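Local coordinates for protein YlmD (Geobacillus stearothermophilus, PDB 6T1B) that catalyses the phosphorolysis of adenosine, inosine and S-methyl-5'-thioadenosine to the free base and the corresponding (methylthio)ribose 1-phosphate, and also deaminates adenosine, at residues 74-79 with 118-123; 78-83 with 106-111. All coordinates share one frame; numbering follows the deposited sequence.

In the fold
Following the chain from its N terminus, strand 74-75 comes first and runs into the loop that leads to strand 85-87, which serves both contacts. Contact 2 closes the shorter excursion: 78-83 meets 106-111 at the entrance to strand 109-112. Contact 1 closes the longer one, pairing 74-79 with strand 118-123. Because 78-79 belongs to both, the two loops overlap, contact 2 being largely nested in contact 1, with centres 9 Å apart. Contact 1 forms the edge of one six-stranded mixed sheet and contact 2 lies beside the edge of the other, where L121 CD2 packs on D108 O at 3.3 Å. Together they join the two sheets next to inosine and the catalytic zinc.

Contact 1: 74-79 with 118-123; sequences WVCCEQ and LLALCF. With NOS (inosine), chain B.
Segments 74-79 and 118-123 make a buried parallel strand pairing at the edge of a six-stranded mixed sheet, continued past the last backbone bridge by a side-chain amide. V75 supplies the backbone bonds: its N donates to L118 O (2.8 Å) and its O accepts from A120 N (3.0 Å). On one face, W74 and L118 lie side by side and point the same way; L118 CD2 sits over the five-membered ring, 3.6 Å from its centroid and 16° off the normal, a CH-pi contact. The indole NE1 is hydrogen-bonded to F69 O, and A120 CB approaches CE3 obliquely.

Beyond C76 the backbones separate, and a water accepts from C77 N and lies within hydrogen-bonding distance of A120 O and Q79 OE1, not all of which it need serve at once. The extended Q79 side chain (chi2 -178°) spans the widening gap and uses both ends of its amide on C122: OE1 takes C122 N on a lone pair in the carbonyl plane (2.9 Å, N-H...O 169°), while NE2 donates to C122 O (2.9 Å). This two-point grip fixes the rotation of the amide, mimicking a further step of strand pairing. C122 O also accepts from inosine O5' (3.1 Å), and C122 SG lies against the base, 3.6 Å from inosine C6. A parallel edge pair thus opens into one wall of the purine nucleoside pocket of this YfiH/LACC1-family enzyme.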
# COMPACT_ATOMS: atom_id res chain seq x y z
N TRP A 74 2.73 -15.51 -3.65
CA TRP A 74 2.50 -14.25 -2.98
C TRP A 74 3.02 -14.33 -1.54
O TRP A 74 3.06 -15.42 -0.95
CB TRP A 74 1.01 -13.91 -2.90
CG TRP A 74 0.28 -13.79 -4.19
CD1 TRP A 74 0.68 -14.14 -5.45
CD2 TRP A 74 -1.04 -13.28 -4.30
NE1 TRP A 74 -0.34 -13.87 -6.35
CE2 TRP A 74 -1.40 -13.35 -5.66
CE3 TRP A 74 -1.96 -12.76 -3.39
CZ2 TRP A 74 -2.66 -12.92 -6.11
CZ3 TRP A 74 -3.20 -12.37 -3.84
CH2 TRP A 74 -3.53 -12.44 -5.18
N VAL A 75 3.35 -13.17 -0.96
CA VAL A 75 3.69 -13.05 0.45
C VAL A 75 2.87 -11.92 1.04
O VAL A 75 2.89 -10.80 0.51
CB VAL A 75 5.18 -12.78 0.67
CG1 VAL A 75 5.47 -12.74 2.16
CG2 VAL A 75 6.05 -13.82 -0.01
N CYS A 76 2.16 -12.20 2.13
CA CYS A 76 1.31 -11.26 2.83
C CYS A 76 1.82 -11.09 4.26
O CYS A 76 2.56 -11.94 4.79
CB CYS A 76 -0.13 -11.80 2.86
SG CYS A 76 -0.87 -11.99 1.21
N CYS A 77 1.36 -10.03 4.89
CA CYS A 77 1.70 -9.75 6.28
C CYS A 77 0.47 -9.39 7.10
O CYS A 77 -0.61 -9.13 6.56
CB CYS A 77 2.78 -8.68 6.39
SG CYS A 77 2.37 -7.06 5.73
N GLU A 78 0.64 -9.42 8.41
CA GLU A 78 -0.49 -9.28 9.32
C GLU A 78 -1.11 -7.90 9.25
O GLU A 78 -2.32 -7.77 9.46
CB GLU A 78 -0.04 -9.55 10.75
CG GLU A 78 -1.16 -9.60 11.73
CD GLU A 78 -0.69 -9.92 13.15
OE1 GLU A 78 -1.59 -10.00 14.05
OE2 GLU A 78 0.52 -10.11 13.40
N GLN A 79 -0.31 -6.86 9.02
CA GLN A 79 -0.78 -5.47 8.94
C GLN A 79 -1.43 -5.01 10.24
O GLN A 79 -2.64 -4.81 10.33
CB GLN A 79 -1.68 -5.26 7.72
CG GLN A 79 -0.97 -5.51 6.41
CD GLN A 79 -1.80 -5.26 5.17
OE1 GLN A 79 -1.90 -6.12 4.29
NE2 GLN A 79 -2.35 -4.06 5.06
N LEU A 118 5.55 -12.14 -5.08
CA LEU A 118 4.60 -11.05 -5.18
C LEU A 118 4.26 -10.56 -3.79
O LEU A 118 3.57 -11.24 -3.03
CB LEU A 118 3.33 -11.46 -5.93
CG LEU A 118 2.46 -10.27 -6.35
CD1 LEU A 118 3.07 -9.49 -7.51
CD2 LEU A 118 1.03 -10.68 -6.65
N LEU A 119 4.72 -9.36 -3.43
CA LEU A 119 4.33 -8.75 -2.16
C LEU A 119 2.89 -8.30 -2.31
O LEU A 119 2.54 -7.67 -3.31
CB LEU A 119 5.23 -7.55 -1.86
CG LEU A 119 6.73 -7.87 -1.95
CD1 LEU A 119 7.51 -6.59 -1.63
CD2 LEU A 119 7.16 -8.98 -1.07
N ALA A 120 2.07 -8.57 -1.30
CA ALA A 120 0.63 -8.37 -1.44
C ALA A 120 0.07 -7.89 -0.11
O ALA A 120 0.07 -8.63 0.88
CB ALA A 120 -0.02 -9.68 -1.89
N LEU A 121 -0.43 -6.64 -0.09
CA LEU A 121 -0.97 -6.01 1.11
C LEU A 121 -2.38 -5.46 0.82
O LEU A 121 -2.67 -5.07 -0.32
CB LEU A 121 -0.05 -4.88 1.62
CG LEU A 121 1.15 -5.32 2.46
CD1 LEU A 121 2.30 -6.01 1.75
CD2 LEU A 121 1.69 -4.10 3.23
N CYS A 122 -3.22 -5.44 1.85
CA CYS A 122 -4.61 -5.06 1.71
C CYS A 122 -4.86 -3.62 2.14
O CYS A 122 -4.25 -3.16 3.12
CB CYS A 122 -5.46 -5.97 2.60
SG CYS A 122 -5.67 -7.64 1.95
N PHE A 123 -5.79 -2.95 1.45
CA PHE A 123 -6.04 -1.53 1.63
C PHE A 123 -7.51 -1.20 1.43
O PHE A 123 -8.17 -1.76 0.55
CB PHE A 123 -5.24 -0.72 0.61
CG PHE A 123 -3.79 -0.76 0.88
CD1 PHE A 123 -3.23 0.16 1.76
CD2 PHE A 123 -3.01 -1.76 0.37
CE1 PHE A 123 -1.88 0.10 2.07
CE2 PHE A 123 -1.66 -1.82 0.69
CZ PHE A 123 -1.11 -0.90 1.55
N9 NOS B . -7.36 -6.82 7.05
C4 NOS B . -6.30 -7.41 6.47
N3 NOS B . -4.85 -7.13 6.47
C2 NOS B . -3.96 -8.01 5.76
N1 NOS B . -4.45 -9.16 5.06
C6 NOS B . -5.83 -9.48 5.03
O6 NOS B . -6.18 -10.45 4.41
C5 NOS B . -6.76 -8.52 5.79
N7 NOS B . -8.05 -8.54 5.92
C8 NOS B . -8.44 -7.52 6.69
C5' NOS B . -5.31 -3.13 6.21
O5' NOS B . -5.66 -1.91 5.57
C4' NOS B . -6.28 -3.47 7.31
O4' NOS B . -7.14 -4.54 6.85
C1' NOS B . -7.19 -5.57 7.82
C2' NOS B . -5.93 -5.44 8.66
O2' NOS B . -6.15 -5.93 9.97
C3' NOS B . -5.66 -3.93 8.63
O3' NOS B . -6.35 -3.30 9.72
O HOH W 1 -0.69 -8.56 3.53

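Contact 2: 78-83 with 106-111; sequences EQVHGA and GVDGLY. With NOS (inosine), chain B.
The backbone of 78-83 is an irregular loop that bends round the start of 106-111, coming closest at Q79 and D108, whose CA atoms are 4.4 Å apart, and joined directly by Q79 N donating to V107 O (3.0 Å).

The central side chain is that of D108, whose carboxylate points into the bend and receives three consecutive backbone N-H groups. OD2 accepts from H81 N on its syn side (2.9 Å), the donor lying somewhat out of the carboxylate plane. OD1 takes G82 N from well above that plane (3.0 Å, 70° out) and a weak bond from V80 N, whose N-H...O angle is only 124°. With CG anti to its own carbonyl carbon (chi1 -75°), D108 places both oxygens against the turn; one carboxylate gathers the amides of V80, H81 and G82, alongside the bonds at Q79 and E78. OD2 also accepts from H143 ND1, and this bond positions a zinc ligand from the second shell.

Beside it, the V80 side chain crosses that of D108 at about a right angle, with CG2 3.3 Å from OD1. At the other end, the fully extended E78 reaches back to G106, where OE2 accepts G106 N on its anti side (2.9 Å). The CB of H81 points away from 106-111, and the bond from H81 N to D108 OD2 fixes the backbone from which the zinc-binding ring extends. NE2 binds the zinc with C126 and H143, and the CE1 edge meets inosine O3' in the ring plane at 2.9 Å.

The bend links strand 74-75 to strand 85-87 along the chain, packed against the entrance to strand 109-112; strand 138-144 contributes H143 beside D108, and helix 153-163 touches D108 and A83 through I153.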
# COMPACT_ATOMS: atom_id res chain seq x y z
N GLU A 78 0.64 -9.42 8.41
CA GLU A 78 -0.49 -9.28 9.32
C GLU A 78 -1.11 -7.90 9.25
O GLU A 78 -2.32 -7.77 9.46
CB GLU A 78 -0.04 -9.55 10.75
CG GLU A 78 -1.16 -9.60 11.73
CD GLU A 78 -0.69 -9.92 13.15
OE1 GLU A 78 -1.59 -10.00 14.05
OE2 GLU A 78 0.52 -10.11 13.40
N GLN A 79 -0.31 -6.86 9.02
CA GLN A 79 -0.78 -5.47 8.94
C GLN A 79 -1.43 -5.01 10.24
O GLN A 79 -2.64 -4.81 10.33
CB GLN A 79 -1.68 -5.26 7.72
CG GLN A 79 -0.97 -5.51 6.41
CD GLN A 79 -1.80 -5.26 5.17
OE1 GLN A 79 -1.90 -6.12 4.29
NE2 GLN A 79 -2.35 -4.06 5.06
N VAL A 80 -0.57 -4.80 11.24
CA VAL A 80 -1.01 -4.44 12.57
C VAL A 80 -1.07 -2.94 12.83
O VAL A 80 -1.28 -2.52 13.97
CB VAL A 80 -0.15 -5.13 13.65
CG1 VAL A 80 -0.27 -6.64 13.50
CG2 VAL A 80 1.30 -4.65 13.60
N HIS A 81 -0.92 -2.14 11.77
CA HIS A 81 -0.90 -0.67 11.88
C HIS A 81 0.26 -0.16 12.71
O HIS A 81 0.16 0.85 13.41
CB HIS A 81 -2.24 -0.12 12.39
CG HIS A 81 -3.28 -0.06 11.33
ND1 HIS A 81 -4.11 -1.12 11.04
CD2 HIS A 81 -3.61 0.92 10.45
CE1 HIS A 81 -4.92 -0.79 10.05
NE2 HIS A 81 -4.63 0.44 9.68
N GLY A 82 1.38 -0.87 12.63
CA GLY A 82 2.63 -0.40 13.11
C GLY A 82 3.56 0.03 11.99
O GLY A 82 3.14 0.25 10.84
N ALA A 83 4.84 0.14 12.32
CA ALA A 83 5.83 0.63 11.37
C ALA A 83 6.94 -0.38 11.12
O ALA A 83 8.01 -0.01 10.63
CB ALA A 83 6.40 1.97 11.83
N GLY A 106 3.15 -9.30 12.59
CA GLY A 106 3.60 -8.12 13.30
C GLY A 106 4.19 -7.02 12.43
O GLY A 106 4.82 -6.11 12.97
N VAL A 107 4.03 -7.09 11.11
CA VAL A 107 4.63 -6.09 10.25
C VAL A 107 3.59 -5.52 9.30
O VAL A 107 2.57 -6.15 8.99
CB VAL A 107 5.87 -6.59 9.47
CG1 VAL A 107 6.88 -7.26 10.37
CG2 VAL A 107 5.48 -7.51 8.35
N ASP A 108 3.90 -4.33 8.79
CA ASP A 108 3.07 -3.58 7.89
C ASP A 108 3.77 -3.24 6.58
O ASP A 108 3.20 -2.53 5.75
CB ASP A 108 2.56 -2.30 8.58
CG ASP A 108 1.47 -2.62 9.58
OD1 ASP A 108 1.83 -3.08 10.69
OD2 ASP A 108 0.29 -2.48 9.17
N GLY A 109 4.97 -3.74 6.37
CA GLY A 109 5.61 -3.59 5.09
C GLY A 109 6.51 -4.77 4.83
O GLY A 109 6.97 -5.45 5.76
N LEU A 110 6.79 -4.99 3.55
CA LEU A 110 7.62 -6.09 3.11
C LEU A 110 8.53 -5.59 2.00
O LEU A 110 8.18 -4.65 1.28
CB LEU A 110 6.78 -7.23 2.50
CG LEU A 110 5.78 -7.89 3.43
CD1 LEU A 110 4.89 -8.84 2.66
CD2 LEU A 110 6.48 -8.56 4.58
N TYR A 111 9.68 -6.23 1.85
CA TYR A 111 10.47 -5.97 0.65
C TYR A 111 11.21 -7.24 0.24
O TYR A 111 11.40 -8.14 1.05
CB TYR A 111 11.45 -4.81 0.80
CG TYR A 111 12.64 -5.00 1.71
CD1 TYR A 111 13.86 -5.43 1.22
CD2 TYR A 111 12.56 -4.65 3.05
CE1 TYR A 111 14.96 -5.54 2.04
CE2 TYR A 111 13.66 -4.76 3.86
CZ TYR A 111 14.85 -5.20 3.36
OH TYR A 111 15.94 -5.28 4.21
N9 NOS B . -7.36 -6.82 7.05
C4 NOS B . -6.30 -7.41 6.47
N3 NOS B . -4.85 -7.13 6.47
C2 NOS B . -3.96 -8.01 5.76
N1 NOS B . -4.45 -9.16 5.06
C6 NOS B . -5.83 -9.48 5.03
O6 NOS B . -6.18 -10.45 4.41
C5 NOS B . -6.76 -8.52 5.79
N7 NOS B . -8.05 -8.54 5.92
C8 NOS B . -8.44 -7.52 6.69
C5' NOS B . -5.31 -3.13 6.21
O5' NOS B . -5.66 -1.91 5.57
C4' NOS B . -6.28 -3.47 7.31
O4' NOS B . -7.14 -4.54 6.85
C1' NOS B . -7.19 -5.57 7.82
C2' NOS B . -5.93 -5.44 8.66
O2' NOS B . -6.15 -5.93 9.97
C3' NOS B . -5.66 -3.93 8.63
O3' NOS B . -6.35 -3.30 9.72